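O-ureido-L-serine synthase (PDB 3X43) catalyses the PLP-dependent addition of hydroxyurea to O-acetyl-L-serine, giving O-ureido-L-serine and acetate in the biosynthesis of the antibiotic D-cycloserine. Local coordinates at residues S41-L46 with G72-A77; I66-S71 with A140-N145; A147-H152 with T181-G186; G177-L182 with P228-R233; G263-A268 with M289-G294. One frame throughout, in Å; residues are numbered along the deposited sequence.

Contact 1: residues S41-L46 with G72-A77; sequences SVKDRL and GNVGIA. With PLP (pyridoxal-5'-phosphate), chain J.
Lys-43 is joined covalently through NZ to PLP C4A, and Asn-73 packs beside it and binds PLP O3. The Lys-43 NZ lies 1.5 Å from PLP C4A, in line with the lysine linkage of this enzyme class. The lysine chain bends at CB-CG (chi2 -42°) and again at CD-CE, which brings NZ round to C4A. Lys-43 NZ also reaches PLP O3 at 2.6 Å, but this bond is weak because its angle is poor. Asn-73 ND2 gives PLP O3 a much straighter bond of 2.8 Å, with an N-H...O angle of 175°. Asp-292 takes a second bond from ND2, and Arg-296 donates to OD1. These partners fix the rotation of the amide.

The two side chains cross at about a right angle, with Lys-43 CG 3.5 Å from Asn-73 CB. Ser-41 OG accepts from Lys-43 N over 2.8 Å as a capping bond. The same OG rests on Asn-73 CB. Further along the two helices, Ala-77 CB sits 3.4 Å from the carbonyl O of Lys-43. It also touches Asp-44 OD2, while the other carboxylate oxygen, OD1, is held by Gly-39 N. Leu-46 and Val-74 add an apolar contact.

The whole contact is buried. Its chemistry implies that the ring is held at C4A by the covalent bond and at O3 by the asparagine, consistent with the resting, lysine-bound form of the cofactor in type II PLP enzymes.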
# COMPACT_ATOMS: atom_id res chain seq x y z
N SER B 41 13.36 11.32 -9.48
CA SER B 41 12.81 12.66 -9.56
C SER B 41 11.35 12.67 -9.98
O SER B 41 10.82 11.68 -10.50
CB SER B 41 13.63 13.51 -10.54
OG SER B 41 12.85 13.94 -11.64
N VAL B 42 10.72 13.82 -9.77
CA VAL B 42 9.32 13.99 -10.11
C VAL B 42 9.08 13.89 -11.62
O VAL B 42 7.95 13.73 -12.06
CB VAL B 42 8.80 15.36 -9.58
CG1 VAL B 42 9.54 16.51 -10.24
CG2 VAL B 42 7.31 15.48 -9.82
N LYS B 43 10.15 13.97 -12.40
CA LYS B 43 10.03 13.90 -13.85
C LYS B 43 9.56 12.55 -14.34
O LYS B 43 9.15 12.42 -15.49
CB LYS B 43 11.36 14.23 -14.52
CG LYS B 43 11.71 15.69 -14.42
CD LYS B 43 10.50 16.55 -14.69
CE LYS B 43 10.94 17.95 -14.99
NZ LYS B 43 11.71 18.41 -13.82
N ASP B 44 9.62 11.54 -13.49
CA ASP B 44 9.16 10.23 -13.89
C ASP B 44 7.69 10.33 -14.22
O ASP B 44 7.18 9.57 -15.04
CB ASP B 44 9.35 9.23 -12.76
CG ASP B 44 10.74 8.64 -12.73
OD1 ASP B 44 10.94 7.69 -11.95
OD2 ASP B 44 11.62 9.14 -13.48
N ARG B 45 7.01 11.27 -13.59
CA ARG B 45 5.59 11.43 -13.82
C ARG B 45 5.25 11.92 -15.22
O ARG B 45 4.50 11.25 -15.94
CB ARG B 45 4.98 12.36 -12.76
CG ARG B 45 5.28 11.93 -11.32
CD ARG B 45 4.37 12.62 -10.33
NE ARG B 45 4.66 12.24 -8.95
CZ ARG B 45 3.89 11.46 -8.20
NH1 ARG B 45 2.76 10.95 -8.70
NH2 ARG B 45 4.24 11.18 -6.96
N LEU B 46 5.79 13.07 -15.63
CA LEU B 46 5.48 13.56 -16.97
C LEU B 46 6.04 12.68 -18.08
O LEU B 46 5.41 12.49 -19.11
CB LEU B 46 5.95 15.00 -17.16
CG LEU B 46 7.44 15.29 -17.34
CD1 LEU B 46 7.88 14.93 -18.75
CD2 LEU B 46 7.67 16.78 -17.07
N GLY B 72 18.26 18.25 -17.61
CA GLY B 72 18.73 17.41 -16.53
C GLY B 72 17.83 16.22 -16.23
O GLY B 72 18.03 15.13 -16.76
N ASN B 73 16.83 16.43 -15.38
CA ASN B 73 15.94 15.34 -14.99
C ASN B 73 15.02 14.78 -16.07
O ASN B 73 14.89 13.56 -16.20
CB ASN B 73 15.13 15.76 -13.77
CG ASN B 73 15.94 15.69 -12.48
OD1 ASN B 73 16.83 14.85 -12.36
ND2 ASN B 73 15.64 16.57 -11.53
N VAL B 74 14.39 15.66 -16.84
CA VAL B 74 13.49 15.21 -17.90
C VAL B 74 14.19 14.24 -18.84
O VAL B 74 13.61 13.25 -19.27
CB VAL B 74 12.95 16.39 -18.73
CG1 VAL B 74 11.92 15.89 -19.73
CG2 VAL B 74 12.33 17.42 -17.81
N GLY B 75 15.45 14.52 -19.14
CA GLY B 75 16.21 13.64 -20.01
C GLY B 75 16.39 12.27 -19.39
O GLY B 75 16.22 11.24 -20.06
N ILE B 76 16.73 12.24 -18.11
CA ILE B 76 16.94 10.99 -17.38
C ILE B 76 15.65 10.16 -17.29
O ILE B 76 15.67 8.94 -17.42
CB ILE B 76 17.47 11.27 -15.96
CG1 ILE B 76 18.83 11.96 -16.05
CG2 ILE B 76 17.57 9.97 -15.17
CD1 ILE B 76 19.40 12.36 -14.70
N ALA B 77 14.52 10.83 -17.08
CA ALA B 77 13.23 10.14 -16.98
C ALA B 77 12.78 9.58 -18.33
O ALA B 77 12.27 8.46 -18.42
CB ALA B 77 12.18 11.09 -16.43
N1 PLP J . 12.99 20.81 -9.38
C2 PLP J . 13.69 19.88 -10.16
C2A PLP J . 15.06 19.39 -9.77
C3 PLP J . 13.08 19.45 -11.31
O3 PLP J . 13.66 18.51 -12.08
C4 PLP J . 11.80 19.96 -11.64
C4A PLP J . 11.06 19.40 -12.92
C5 PLP J . 11.16 20.91 -10.78
C6 PLP J . 11.78 21.29 -9.68
C5A PLP J . 9.88 21.65 -11.14
O4P PLP J . 8.75 20.80 -11.34
P PLP J . 7.65 21.06 -12.46
O1P PLP J . 8.34 20.97 -13.74
O2P PLP J . 6.63 20.02 -12.32
O3P PLP J . 7.09 22.39 -12.21

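Contact 2: residues I66-S71 with A140-N145; sequences IVECTS and ARQFDN
Glu-68 turns its carboxylate onto the backbone of Arg-141 and Gln-142, and this grip dominates the contact. It ties together two neighbouring strands of the four-stranded parallel sheet, at the ends where both run into loops. Glu-68 closes strand 65-68, and residues 140-145 form the loop that follows strand 138-139.

Glu-68 OE1 accepts from Gln-142 N at 2.9 Å, nearly straight at 171°. Glu-68 OE2 accepts from Arg-141 N at 3.0 Å. Both donors come in on the syn side, somewhat out of the carboxylate plane. Gln-142 NE2 makes a third bond, 2.7 Å long, to the anti lone pair of Glu-68 OE1. OE1 thus holds two donors, and the amide and carboxylate lie nearly coplanar, 25° apart. Arg-139 adds a salt bridge to OE2. These partners probably favour the charged form of the buried glutamate.

CG of Glu-68 stands anti to its own N (chi1 -173°), which carries the acid out to the loop. Packing is slight. Ala-140 CB lies 3.2 Å from Glu-68 OE2. The loop is braced from within by Asn-145 ND2, which donates to Ala-140 O over 3.1 Å, in the carbonyl plane. Asn-145 OD1 accepts from Ala-147 N at the start of the next helix. On the other side chain of the grip, Gln-142 CG rests 3.3 Å above the ring plane of Phe-143, offset toward the rim.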
# COMPACT_ATOMS: atom_id res chain seq x y z
N ILE B 66 12.47 9.02 -29.58
CA ILE B 66 12.05 10.24 -28.91
C ILE B 66 13.25 11.15 -28.73
O ILE B 66 14.37 10.69 -28.49
CB ILE B 66 11.47 9.95 -27.51
CG1 ILE B 66 10.47 8.79 -27.58
CG2 ILE B 66 10.81 11.19 -26.96
CD1 ILE B 66 10.26 8.10 -26.25
N VAL B 67 13.01 12.46 -28.85
CA VAL B 67 14.06 13.46 -28.69
C VAL B 67 13.54 14.65 -27.90
O VAL B 67 12.40 15.07 -28.10
CB VAL B 67 14.57 13.99 -30.05
CG1 VAL B 67 15.62 13.06 -30.60
CG2 VAL B 67 13.42 14.16 -31.03
N GLU B 68 14.38 15.18 -27.03
CA GLU B 68 14.01 16.34 -26.22
C GLU B 68 15.26 17.04 -25.73
O GLU B 68 16.35 16.47 -25.74
CB GLU B 68 13.15 15.90 -25.03
CG GLU B 68 12.57 17.06 -24.23
CD GLU B 68 11.24 17.53 -24.78
OE1 GLU B 68 10.54 18.29 -24.07
OE2 GLU B 68 10.88 17.15 -25.92
N CYS B 69 15.09 18.29 -25.30
CA CYS B 69 16.21 19.07 -24.79
C CYS B 69 16.36 18.81 -23.30
O CYS B 69 15.67 19.42 -22.48
CB CYS B 69 15.97 20.56 -25.04
SG CYS B 69 17.50 21.54 -25.13
N THR B 70 17.27 17.90 -22.96
CA THR B 70 17.50 17.53 -21.56
C THR B 70 18.32 18.52 -20.75
O THR B 70 19.54 18.62 -20.89
CB THR B 70 18.19 16.15 -21.46
OG1 THR B 70 18.42 15.83 -20.08
CG2 THR B 70 19.52 16.15 -22.21
N SER B 71 17.63 19.26 -19.89
CA SER B 71 18.28 20.22 -19.02
C SER B 71 18.85 19.42 -17.85
O SER B 71 19.79 19.85 -17.18
CB SER B 71 17.25 21.24 -18.50
OG SER B 71 15.93 20.73 -18.59
N ALA B 140 8.69 15.36 -26.84
CA ALA B 140 7.94 15.41 -25.60
C ALA B 140 7.21 16.73 -25.39
O ALA B 140 6.02 16.75 -25.09
CB ALA B 140 8.87 15.13 -24.43
N ARG B 141 7.94 17.83 -25.55
CA ARG B 141 7.37 19.16 -25.37
C ARG B 141 6.96 19.31 -23.91
O ARG B 141 5.84 19.73 -23.61
CB ARG B 141 6.15 19.37 -26.28
CG ARG B 141 6.34 18.87 -27.70
CD ARG B 141 6.26 20.01 -28.71
NE ARG B 141 6.79 19.61 -30.02
CZ ARG B 141 7.82 20.19 -30.62
NH1 ARG B 141 8.46 21.20 -30.04
NH2 ARG B 141 8.23 19.75 -31.80
N GLN B 142 7.87 18.95 -23.02
CA GLN B 142 7.63 19.02 -21.59
C GLN B 142 6.97 20.32 -21.13
O GLN B 142 6.29 20.35 -20.10
CB GLN B 142 8.94 18.81 -20.83
CG GLN B 142 9.78 20.08 -20.69
CD GLN B 142 11.27 19.81 -20.79
OE1 GLN B 142 12.07 20.37 -20.03
NE2 GLN B 142 11.65 18.94 -21.72
N PHE B 143 7.16 21.39 -21.89
CA PHE B 143 6.61 22.69 -21.52
C PHE B 143 5.22 23.00 -22.06
O PHE B 143 4.57 23.93 -21.58
CB PHE B 143 7.57 23.80 -21.94
CG PHE B 143 8.89 23.78 -21.20
CD1 PHE B 143 8.98 24.29 -19.90
CD2 PHE B 143 10.02 23.23 -21.78
CE1 PHE B 143 10.19 24.26 -19.20
CE2 PHE B 143 11.24 23.20 -21.09
CZ PHE B 143 11.32 23.71 -19.79
N ASP B 144 4.75 22.23 -23.03
CA ASP B 144 3.43 22.50 -23.60
C ASP B 144 2.50 21.29 -23.70
O ASP B 144 1.32 21.44 -24.02
CB ASP B 144 3.59 23.16 -24.98
CG ASP B 144 4.08 24.61 -24.88
OD1 ASP B 144 3.25 25.54 -25.00
OD2 ASP B 144 5.30 24.82 -24.68
N ASN B 145 3.03 20.10 -23.43
CA ASN B 145 2.24 18.88 -23.50
C ASN B 145 1.30 18.82 -22.28
O ASN B 145 1.74 18.64 -21.15
CB ASN B 145 3.18 17.67 -23.52
CG ASN B 145 2.50 16.42 -23.99
OD1 ASN B 145 1.29 16.26 -23.83
ND2 ASN B 145 3.27 15.51 -24.57

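Contact 3: residues A147-H152 with T181-G186; sequences ANPSYH and TLTGVG. With PLP (pyridoxal-5'-phosphate), chain J.
His-152 lays a face of its ring on Thr-181. The CA of Thr-181 stands 3.8 Å from the centroid of the His-152 ring and only 8° off the ring normal, a CH-pi contact over the centre. Thr-181 OG1 also lies over the ring, 3.3 Å from His-152 CE1. On the cofactor side, Thr-181 N donates to PLP O2P at 3.0 Å. OG1 is bonded to the same oxygen, although that distance is modelled very short.

The helices come close at Gly-184. Its CA gives a CA-H...O contact of 3.5 Å to Pro-149 O and lies 4.0 Å from His-152 CB. Having no side chain there lets the axes of the two short helical segments approach to 7.4 Å, at a crossing angle of -46°. Pro-149 CB meets Thr-183 CG2 at 3.7 Å.

His-152 CG stands anti to its own carbonyl carbon (chi1 -74°), which swings the ring toward the start of the other helix. Outer partners then position the ring. ND1 is bonded to Thr-156, one turn on, and Asn-148 OD1 lies at the ring edge in its plane. Val-42 also touches the imidazole. Thr-183 OG1 turns back to Thr-179 O and leaves its methyl for the proline.

The arrangement is that of a buried helix pair flanking the phosphate site of a type II PLP enzyme, with the anion held at a helix N-terminus.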
# COMPACT_ATOMS: atom_id res chain seq x y z
N ALA B 147 -0.38 16.57 -21.07
CA ALA B 147 -0.36 15.33 -20.32
C ALA B 147 0.47 15.56 -19.05
O ALA B 147 0.35 14.82 -18.07
CB ALA B 147 0.25 14.22 -21.15
N ASN B 148 1.32 16.58 -19.09
CA ASN B 148 2.17 16.90 -17.96
C ASN B 148 1.32 17.31 -16.75
O ASN B 148 1.29 16.60 -15.75
CB ASN B 148 3.15 18.01 -18.35
CG ASN B 148 4.02 18.45 -17.20
OD1 ASN B 148 4.21 17.72 -16.22
ND2 ASN B 148 4.57 19.66 -17.31
N PRO B 149 0.64 18.46 -16.82
CA PRO B 149 -0.17 18.82 -15.65
C PRO B 149 -1.27 17.79 -15.38
O PRO B 149 -1.80 17.69 -14.27
CB PRO B 149 -0.76 20.19 -16.00
CG PRO B 149 -0.65 20.28 -17.50
CD PRO B 149 0.56 19.49 -17.88
N SER B 150 -1.62 17.02 -16.41
CA SER B 150 -2.66 16.00 -16.30
C SER B 150 -2.30 14.89 -15.33
O SER B 150 -3.09 14.53 -14.46
CB SER B 150 -2.97 15.40 -17.67
OG SER B 150 -4.12 16.03 -18.22
N TYR B 151 -1.11 14.33 -15.49
CA TYR B 151 -0.66 13.26 -14.61
C TYR B 151 -0.60 13.74 -13.15
O TYR B 151 -0.88 12.97 -12.23
CB TYR B 151 0.71 12.74 -15.06
CG TYR B 151 0.91 11.28 -14.73
CD1 TYR B 151 0.28 10.28 -15.49
CD2 TYR B 151 1.64 10.90 -13.61
CE1 TYR B 151 0.38 8.94 -15.12
CE2 TYR B 151 1.74 9.56 -13.24
CZ TYR B 151 1.11 8.59 -14.00
OH TYR B 151 1.18 7.27 -13.61
N HIS B 152 -0.26 15.01 -12.95
CA HIS B 152 -0.18 15.56 -11.60
C HIS B 152 -1.56 15.70 -10.97
O HIS B 152 -1.72 15.55 -9.75
CB HIS B 152 0.55 16.91 -11.62
CG HIS B 152 2.02 16.79 -11.82
ND1 HIS B 152 2.88 16.35 -10.84
CD2 HIS B 152 2.79 17.00 -12.92
CE1 HIS B 152 4.11 16.29 -11.32
NE2 HIS B 152 4.08 16.68 -12.58
N THR B 181 3.63 20.49 -12.04
CA THR B 181 3.29 20.17 -10.66
C THR B 181 2.36 21.21 -10.05
O THR B 181 1.29 20.88 -9.53
CB THR B 181 4.55 20.07 -9.78
OG1 THR B 181 5.44 19.09 -10.33
CG2 THR B 181 4.17 19.67 -8.37
N LEU B 182 2.78 22.47 -10.12
CA LEU B 182 2.02 23.57 -9.55
C LEU B 182 0.65 23.69 -10.19
O LEU B 182 -0.35 23.94 -9.51
CB LEU B 182 2.79 24.88 -9.72
CG LEU B 182 2.00 26.20 -9.71
CD1 LEU B 182 1.53 26.52 -8.30
CD2 LEU B 182 2.89 27.32 -10.23
N THR B 183 0.59 23.52 -11.51
CA THR B 183 -0.66 23.62 -12.24
C THR B 183 -1.61 22.49 -11.88
O THR B 183 -2.75 22.73 -11.48
CB THR B 183 -0.40 23.62 -13.76
OG1 THR B 183 0.24 24.85 -14.12
CG2 THR B 183 -1.71 23.48 -14.53
N GLY B 184 -1.12 21.26 -12.01
CA GLY B 184 -1.93 20.10 -11.70
C GLY B 184 -2.40 20.01 -10.26
O GLY B 184 -3.59 19.84 -9.99
N VAL B 185 -1.48 20.10 -9.32
CA VAL B 185 -1.85 20.01 -7.91
C VAL B 185 -2.71 21.22 -7.54
O VAL B 185 -3.72 21.08 -6.85
CB VAL B 185 -0.58 19.94 -7.01
CG1 VAL B 185 -0.95 20.07 -5.52
CG2 VAL B 185 0.13 18.63 -7.24
N GLY B 186 -2.32 22.39 -8.04
CA GLY B 186 -3.05 23.62 -7.74
C GLY B 186 -4.51 23.62 -8.17
O GLY B 186 -5.39 24.08 -7.44
N1 PLP J . 12.99 20.81 -9.38
C2 PLP J . 13.69 19.88 -10.16
C2A PLP J . 15.06 19.39 -9.77
C3 PLP J . 13.08 19.45 -11.31
O3 PLP J . 13.66 18.51 -12.08
C4 PLP J . 11.80 19.96 -11.64
C4A PLP J . 11.06 19.40 -12.92
C5 PLP J . 11.16 20.91 -10.78
C6 PLP J . 11.78 21.29 -9.68
C5A PLP J . 9.88 21.65 -11.14
O4P PLP J . 8.75 20.80 -11.34
P PLP J . 7.65 21.06 -12.46
O1P PLP J . 8.34 20.97 -13.74
O2P PLP J . 6.63 20.02 -12.32
O3P PLP J . 7.09 22.39 -12.21

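Contact 4: residues G177-L182 with P228-R233; sequences GTTGTL and PGVLDR. With PLP (pyridoxal-5'-phosphate), chain J.
Residues 177-180 curl round the cofactor phosphate and lean on the type I turn Pro-228 to Leu-231, with Thr-179 in the left-handed region (phi 74°, psi 5°) and its CA 5.6 Å from that of Leu-231. This is the glycine- and threonine-rich phosphate-binding loop of the family. Gly-177 N donates to PLP O3P, and Thr-178 N to PLP O1P. Thr-178 OG1 donates to PLP O1P as well, over 2.7 Å. Thr-178 OG1 also accepts from Gly-180 N at 3.2 Å, forming an ST turn. Asn-148 gives it a further bond.

Thr-179 faces the other way, into the turn. Thr-179 OG1 lies between its own N and carbonyl carbon, which places it 3.3 Å from Val-230 CG1 and also against Leu-231 CB. The methyl CG2 of Thr-179 packs on Pro-228 CG at 3.7 Å. The proline ring also covers the loop backbone, with Pro-228 CG 3.4 Å from Gly-177 O and CB near Thr-178 O. Backbone N-H groups and the Thr-178 hydroxyl serve the phosphate, while Pro-228, Val-230 and Leu-231 cover the other side of the loop. Past the loop, Leu-182 CD2 meets Leu-231 CD1 at 4.1 Å.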
# COMPACT_ATOMS: atom_id res chain seq x y z
N GLY B 177 9.16 24.56 -12.95
CA GLY B 177 10.11 24.47 -14.04
C GLY B 177 9.22 24.42 -15.25
O GLY B 177 9.12 25.39 -16.00
N THR B 178 8.56 23.28 -15.44
CA THR B 178 7.63 23.13 -16.55
C THR B 178 6.28 23.62 -16.04
O THR B 178 5.37 23.88 -16.82
CB THR B 178 7.52 21.66 -16.99
OG1 THR B 178 6.81 20.92 -15.99
CG2 THR B 178 8.90 21.05 -17.17
N THR B 179 6.18 23.76 -14.72
CA THR B 179 4.97 24.20 -14.02
C THR B 179 3.86 23.14 -13.96
O THR B 179 2.76 23.42 -13.48
CB THR B 179 4.37 25.51 -14.62
OG1 THR B 179 3.59 25.21 -15.79
CG2 THR B 179 5.46 26.49 -14.96
N GLY B 180 4.16 21.94 -14.44
CA GLY B 180 3.16 20.88 -14.40
C GLY B 180 2.69 20.55 -12.99
O GLY B 180 1.51 20.34 -12.75
N THR B 181 3.63 20.49 -12.04
CA THR B 181 3.29 20.17 -10.66
C THR B 181 2.36 21.21 -10.05
O THR B 181 1.29 20.88 -9.53
CB THR B 181 4.55 20.07 -9.78
OG1 THR B 181 5.44 19.09 -10.33
CG2 THR B 181 4.17 19.67 -8.37
N LEU B 182 2.78 22.47 -10.12
CA LEU B 182 2.02 23.57 -9.55
C LEU B 182 0.65 23.69 -10.19
O LEU B 182 -0.35 23.94 -9.51
CB LEU B 182 2.79 24.88 -9.72
CG LEU B 182 2.00 26.20 -9.71
CD1 LEU B 182 1.53 26.52 -8.30
CD2 LEU B 182 2.89 27.32 -10.23
N PRO B 228 6.25 28.71 -19.42
CA PRO B 228 5.58 27.58 -20.07
C PRO B 228 4.09 27.81 -20.32
O PRO B 228 3.39 28.38 -19.49
CB PRO B 228 5.84 26.41 -19.12
CG PRO B 228 7.02 26.85 -18.27
CD PRO B 228 6.84 28.33 -18.13
N GLY B 229 3.61 27.35 -21.48
CA GLY B 229 2.22 27.51 -21.83
C GLY B 229 1.30 26.57 -21.08
O GLY B 229 0.07 26.71 -21.13
N VAL B 230 1.89 25.61 -20.38
CA VAL B 230 1.11 24.66 -19.61
C VAL B 230 0.74 25.26 -18.25
O VAL B 230 0.00 24.65 -17.47
CB VAL B 230 1.88 23.33 -19.44
CG1 VAL B 230 2.36 23.16 -18.01
CG2 VAL B 230 1.00 22.18 -19.86
N LEU B 231 1.24 26.46 -17.98
CA LEU B 231 0.99 27.14 -16.71
C LEU B 231 -0.36 27.84 -16.58
O LEU B 231 -0.84 28.48 -17.52
CB LEU B 231 2.11 28.16 -16.45
CG LEU B 231 1.86 29.21 -15.35
CD1 LEU B 231 1.71 28.54 -14.00
CD2 LEU B 231 3.00 30.18 -15.32
N ASP B 232 -0.97 27.71 -15.41
CA ASP B 232 -2.25 28.35 -15.12
C ASP B 232 -1.98 29.14 -13.85
O ASP B 232 -2.34 28.71 -12.76
CB ASP B 232 -3.35 27.31 -14.86
CG ASP B 232 -4.62 27.92 -14.26
OD1 ASP B 232 -4.65 29.14 -14.00
OD2 ASP B 232 -5.60 27.17 -14.04
N ARG B 233 -1.34 30.29 -14.01
CA ARG B 233 -1.00 31.11 -12.85
C ARG B 233 -2.16 31.58 -11.99
O ARG B 233 -1.95 32.14 -10.91
CB ARG B 233 -0.17 32.31 -13.29
CG ARG B 233 -0.70 33.06 -14.48
CD ARG B 233 0.26 34.18 -14.82
NE ARG B 233 1.15 33.82 -15.92
CZ ARG B 233 1.77 34.71 -16.69
NH1 ARG B 233 1.59 36.01 -16.46
NH2 ARG B 233 2.54 34.32 -17.68
N1 PLP J . 12.99 20.81 -9.38
C2 PLP J . 13.69 19.88 -10.16
C2A PLP J . 15.06 19.39 -9.77
C3 PLP J . 13.08 19.45 -11.31
O3 PLP J . 13.66 18.51 -12.08
C4 PLP J . 11.80 19.96 -11.64
C4A PLP J . 11.06 19.40 -12.92
C5 PLP J . 11.16 20.91 -10.78
C6 PLP J . 11.78 21.29 -9.68
C5A PLP J . 9.88 21.65 -11.14
O4P PLP J . 8.75 20.80 -11.34
P PLP J . 7.65 21.06 -12.46
O1P PLP J . 8.34 20.97 -13.74
O2P PLP J . 6.63 20.02 -12.32
O3P PLP J . 7.09 22.39 -12.21

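Contact 5: residues G263-A268 with M289-G294; sequences GISAGA and MLPDTG. With PLP (pyridoxal-5'-phosphate), chain J.
Ser-265 and Pro-291 meet at the pyridine nitrogen of the cofactor, where the start of helix 264-279 faces the end of strand 284-290 in the large mixed sheet. This is the ring-nitrogen end of the PLP site of a type II enzyme.

Ser-265 OG donates a hydrogen bond to PLP N1 over 2.7 Å. A hydroxyl donor here is consistent with an unprotonated ring nitrogen. Ser-265 OG sits between the serine's backbone N and carbonyl carbon (chi1 64°), which turns it to PLP N1. Gly-263 N, at the N-cap position, donates to Asp-292 O at 3.2 Å. It comes from 47° above the carbonyl plane.

One water joins the two segments. It donates to Ser-265 OG at 2.8 Å and to Asp-292 OD1 at 2.7 Å, and weakly accepts from Ala-266 N. The aspartate is fixed at both oxygens, since Tyr-297 binds OD2. Asp-292 OD2 also lies 3.3 Å from the methyl C2A of PLP.

The rest is van der Waals packing. Pro-291 CB rests 3.4 Å from PLP N1, and Pro-291 CG lies 3.3 Å from Ser-265 OG. The proline thus lies against both the serine and the ring. Farther from the cofactor the contacts are apolar: Ala-266 CB rests against both Leu-290 and Pro-291, close to Leu-290 CG and 3.7 Å from Pro-291 CD.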
# COMPACT_ATOMS: atom_id res chain seq x y z
N GLY B 263 17.68 17.61 -3.56
CA GLY B 263 18.43 18.62 -4.29
C GLY B 263 18.17 20.07 -3.90
O GLY B 263 17.57 20.33 -2.86
N ILE B 264 18.60 21.00 -4.75
CA ILE B 264 18.44 22.44 -4.48
C ILE B 264 17.00 22.95 -4.45
O ILE B 264 16.62 23.69 -3.53
CB ILE B 264 19.22 23.33 -5.50
CG1 ILE B 264 20.50 22.63 -5.98
CG2 ILE B 264 19.53 24.68 -4.88
CD1 ILE B 264 21.40 22.16 -4.88
N SER B 265 16.21 22.60 -5.46
CA SER B 265 14.82 23.08 -5.50
C SER B 265 14.02 22.56 -4.31
O SER B 265 13.03 23.15 -3.91
CB SER B 265 14.13 22.66 -6.81
OG SER B 265 14.02 21.25 -6.91
N ALA B 266 14.46 21.43 -3.76
CA ALA B 266 13.81 20.83 -2.62
C ALA B 266 14.19 21.67 -1.40
O ALA B 266 13.39 21.84 -0.47
CB ALA B 266 14.29 19.39 -2.45
N GLY B 267 15.41 22.20 -1.42
CA GLY B 267 15.87 23.04 -0.33
C GLY B 267 15.14 24.37 -0.36
O GLY B 267 14.82 24.97 0.68
N ALA B 268 14.86 24.82 -1.58
CA ALA B 268 14.14 26.08 -1.75
C ALA B 268 12.72 25.98 -1.18
O ALA B 268 12.30 26.85 -0.40
CB ALA B 268 14.09 26.45 -3.22
N MET B 289 7.24 20.35 -1.57
CA MET B 289 7.61 19.35 -2.57
C MET B 289 9.13 19.19 -2.66
O MET B 289 9.85 20.18 -2.79
CB MET B 289 7.10 19.74 -3.96
CG MET B 289 5.58 19.71 -4.14
SD MET B 289 4.85 18.06 -4.08
CE MET B 289 5.78 17.17 -5.32
N LEU B 290 9.60 17.95 -2.62
CA LEU B 290 11.02 17.61 -2.72
C LEU B 290 11.14 16.92 -4.09
O LEU B 290 11.02 15.70 -4.20
CB LEU B 290 11.39 16.63 -1.60
CG LEU B 290 11.95 17.19 -0.29
CD1 LEU B 290 11.14 18.38 0.17
CD2 LEU B 290 11.95 16.08 0.74
N PRO B 291 11.42 17.69 -5.14
CA PRO B 291 11.52 17.14 -6.50
C PRO B 291 12.51 16.03 -6.86
O PRO B 291 12.22 15.24 -7.75
CB PRO B 291 11.70 18.38 -7.38
CG PRO B 291 11.26 19.55 -6.50
CD PRO B 291 11.69 19.14 -5.13
N ASP B 292 13.66 15.96 -6.22
CA ASP B 292 14.60 14.92 -6.61
C ASP B 292 15.66 14.58 -5.58
O ASP B 292 15.74 15.22 -4.52
CB ASP B 292 15.28 15.30 -7.94
CG ASP B 292 16.24 16.50 -7.83
OD1 ASP B 292 16.35 17.11 -6.75
OD2 ASP B 292 16.88 16.82 -8.85
N THR B 293 16.45 13.56 -5.88
CA THR B 293 17.51 13.11 -4.99
C THR B 293 18.74 14.00 -5.09
O THR B 293 19.13 14.42 -6.18
CB THR B 293 17.96 11.66 -5.29
OG1 THR B 293 19.13 11.37 -4.54
CG2 THR B 293 18.26 11.49 -6.77
N GLY B 294 19.35 14.28 -3.94
CA GLY B 294 20.54 15.11 -3.92
C GLY B 294 21.75 14.38 -4.46
O GLY B 294 22.81 14.98 -4.66
N1 PLP J . 12.99 20.81 -9.38
C2 PLP J . 13.69 19.88 -10.16
C2A PLP J . 15.06 19.39 -9.77
C3 PLP J . 13.08 19.45 -11.31
O3 PLP J . 13.66 18.51 -12.08
C4 PLP J . 11.80 19.96 -11.64
C4A PLP J . 11.06 19.40 -12.92
C5 PLP J . 11.16 20.91 -10.78
C6 PLP J . 11.78 21.29 -9.68
C5A PLP J . 9.88 21.65 -11.14
O4P PLP J . 8.75 20.80 -11.34
P PLP J . 7.65 21.06 -12.46
O1P PLP J . 8.34 20.97 -13.74
O2P PLP J . 6.63 20.02 -12.32
O3P PLP J . 7.09 22.39 -12.21
O HOH W 1 15.28 19.25 -5.45

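Contacts 1, 3, 4 and 5 are buried and all touch PLP; contact 2 is only partly buried and does not. Contact 1 holds the cofactor at C4A and O3, contact 5 at N1, and contacts 3 and 4 at the phosphate. Contacts 3 and 4 share Thr-181 and Leu-182 on helix 180-192, and the bond of Asn-148 to Thr-178 joins them. Asn-73 with Asp-292 links contacts 1 and 5. Contact 2 belongs to the four-stranded sheet, contact 5 to the six-stranded one. A carboxylate on backbone amides binds contact 2. In contacts 1, 3 and 4 the segments themselves meet by packing, and several of their polar groups turn to the cofactor.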